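Local coordinates for protein acyl-CoA thioesterase (PDB 3RQB) that is probably an acyl-CoA thioesterase with the hotdog fold, hydrolysing acyl-CoA thioesters, although its function has not been established, at residues Phe192-Arg195 / Val196-Lys199. Numbering follows the deposited sequence.
Sequences FVPR and VYVK
Pro194, at the N-cap position of helix 195-200, lays its ring over one face of Tyr197. This is a CH-pi contact: Pro194 CG lies 3.7 Å from the centroid of the Tyr197 ring, 21° off the normal and offset toward the rim. Tyr197 CG stands anti to the carbonyl carbon (chi1 -65°), which turns the ring back toward the proline. Tyr197 OH hydrogen-bonds Val204 O. With an alanine here, Pro194 would probably lose the aromatic face under its CG, and Val204 O its hydroxyl partner.

Val193 CG1 makes an apolar contact with Val198 CG2 at 3.6 Å. Separately, this Val198 methyl packs over a face of the Arg195 guanidinium, 3.5 Å above its plane.

Backbone bonds start the helix. Lys199 N donates to Arg195 O at 3.1 Å; the bond from Val198 N to Pro194 O is weak. Arg195 bends back at chi2 and chi3, and its NH2 makes a weak bond to Val193 O. NE hydrogen-bonds Gln246 OE1, and NH1 hydrogen-bonds Ala166 O and Thr168 OG1. Lys199 NZ hydrogen-bonds Gln164 O and forms a salt bridge to Glu123 of the second subunit.

In the C-terminal hotdog domain, this turn leads into helix 195-200, with Arg195 and Val196 packed on strands 230-240 and 243-251.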
ATOM      1  N   PHE B 192       8.923  -9.740   9.368  1.00 54.69           N
ATOM      2  CA  PHE B 192       8.055 -10.913   9.450  1.00 50.75           C
ATOM      3  C   PHE B 192       8.467 -12.044   8.524  1.00 49.77           C
ATOM      4  O   PHE B 192       8.731 -11.840   7.335  1.00 46.59           O
ATOM      5  CB  PHE B 192       6.607 -10.538   9.150  1.00 45.44           C
ATOM      6  CG  PHE B 192       6.011  -9.600  10.152  1.00 46.66           C
ATOM      7  CD1 PHE B 192       5.857  -9.988  11.471  1.00 50.86           C
ATOM      8  CD2 PHE B 192       5.602  -8.334   9.777  1.00 45.35           C
ATOM      9  CE1 PHE B 192       5.308  -9.124  12.404  1.00 52.97           C
ATOM     10  CE2 PHE B 192       5.059  -7.469  10.703  1.00 47.97           C
ATOM     11  CZ  PHE B 192       4.909  -7.866  12.019  1.00 51.17           C
ATOM     12  N   VAL B 193       8.496 -13.245   9.083  1.00 45.40           N
ATOM     13  CA  VAL B 193       8.655 -14.443   8.292  1.00 41.44           C
ATOM     14  C   VAL B 193       7.609 -14.419   7.187  1.00 44.47           C
ATOM     15  O   VAL B 193       6.481 -13.994   7.418  1.00 41.95           O
ATOM     16  CB  VAL B 193       8.451 -15.668   9.170  1.00 43.59           C
ATOM     17  CG1 VAL B 193       7.960 -16.850   8.350  1.00 40.56           C
ATOM     18  CG2 VAL B 193       9.746 -15.992   9.893  1.00 49.67           C
ATOM     19  N   PRO B 194       7.985 -14.865   5.975  1.00 44.34           N
ATOM     20  CA  PRO B 194       7.106 -14.800   4.802  1.00 43.60           C
ATOM     21  C   PRO B 194       5.846 -15.602   5.042  1.00 41.29           C
ATOM     22  O   PRO B 194       5.947 -16.779   5.405  1.00 39.92           O
ATOM     23  CB  PRO B 194       7.935 -15.495   3.710  1.00 37.76           C
ATOM     24  CG  PRO B 194       9.329 -15.388   4.169  1.00 33.68           C
ATOM     25  CD  PRO B 194       9.258 -15.527   5.656  1.00 34.80           C
ATOM     26  N   ARG B 195       4.684 -15.000   4.799  1.00 36.78           N
ATOM     27  CA  ARG B 195       3.426 -15.636   5.182  1.00 37.88           C
ATOM     28  C   ARG B 195       3.391 -17.109   4.727  1.00 45.47           C
ATOM     29  O   ARG B 195       3.060 -18.013   5.505  1.00 47.79           O
ATOM     30  CB  ARG B 195       2.229 -14.855   4.623  1.00 32.08           C
ATOM     31  CG  ARG B 195       2.037 -13.442   5.198  1.00 33.82           C
ATOM     32  CD  ARG B 195       1.843 -13.448   6.708  1.00 35.60           C
ATOM     33  NE  ARG B 195       3.122 -13.377   7.415  1.00 41.06           N
ATOM     34  CZ  ARG B 195       3.368 -13.914   8.608  1.00 41.26           C
ATOM     35  NH1 ARG B 195       2.429 -14.580   9.252  1.00 46.20           N
ATOM     36  NH2 ARG B 195       4.564 -13.788   9.159  1.00 43.70           N
ATOM     37  N   VAL B 196       3.778 -17.345   3.476  1.00 43.47           N
ATOM     38  CA  VAL B 196       3.708 -18.672   2.877  1.00 36.98           C
ATOM     39  C   VAL B 196       4.492 -19.750   3.658  1.00 37.21           C
ATOM     40  O   VAL B 196       4.001 -20.864   3.843  1.00 40.02           O
ATOM     41  CB  VAL B 196       4.118 -18.628   1.387  1.00 37.28           C
ATOM     42  CG1 VAL B 196       5.611 -18.426   1.257  1.00 44.19           C
ATOM     43  CG2 VAL B 196       3.690 -19.898   0.663  1.00 31.54           C
ATOM     44  N   TYR B 197       5.697 -19.427   4.121  1.00 38.65           N
ATOM     45  CA  TYR B 197       6.422 -20.350   4.992  1.00 41.58           C
ATOM     46  C   TYR B 197       5.524 -20.758   6.160  1.00 47.58           C
ATOM     47  O   TYR B 197       5.391 -21.940   6.477  1.00 52.65           O
ATOM     48  CB  TYR B 197       7.694 -19.715   5.569  1.00 42.28           C
ATOM     49  CG  TYR B 197       8.776 -19.350   4.569  1.00 51.13           C
ATOM     50  CD1 TYR B 197       8.607 -19.567   3.209  1.00 58.11           C
ATOM     51  CD2 TYR B 197       9.978 -18.792   4.996  1.00 50.93           C
ATOM     52  CE1 TYR B 197       9.608 -19.228   2.297  1.00 60.67           C
ATOM     53  CE2 TYR B 197      10.982 -18.452   4.096  1.00 52.41           C
ATOM     54  CZ  TYR B 197      10.792 -18.672   2.747  1.00 59.13           C
ATOM     55  OH  TYR B 197      11.783 -18.333   1.845  1.00 61.98           O
ATOM     56  N   VAL B 198       4.914 -19.765   6.800  1.00 43.56           N
ATOM     57  CA  VAL B 198       4.073 -20.016   7.958  1.00 43.73           C
ATOM     58  C   VAL B 198       2.974 -21.012   7.614  1.00 41.15           C
ATOM     59  O   VAL B 198       2.607 -21.873   8.430  1.00 37.82           O
ATOM     60  CB  VAL B 198       3.406 -18.729   8.467  1.00 44.01           C
ATOM     61  CG1 VAL B 198       2.881 -18.951   9.869  1.00 50.20           C
ATOM     62  CG2 VAL B 198       4.381 -17.550   8.433  1.00 33.13           C
ATOM     63  N   LYS B 199       2.455 -20.894   6.397  1.00 38.89           N
ATOM     64  CA  LYS B 199       1.361 -21.755   5.955  1.00 46.00           C
ATOM     65  C   LYS B 199       1.817 -23.165   5.553  1.00 44.68           C
ATOM     66  O   LYS B 199       1.136 -24.147   5.833  1.00 43.48           O
ATOM     67  CB  LYS B 199       0.589 -21.090   4.810  1.00 52.90           C
ATOM     68  CG  LYS B 199      -0.757 -21.745   4.488  1.00 61.55           C
ATOM     69  CD  LYS B 199      -1.818 -21.517   5.578  1.00 64.97           C
ATOM     70  CE  LYS B 199      -3.193 -22.044   5.142  1.00 62.71           C
ATOM     71  NZ  LYS B 199      -4.230 -21.991   6.219  1.00 60.60           N
TER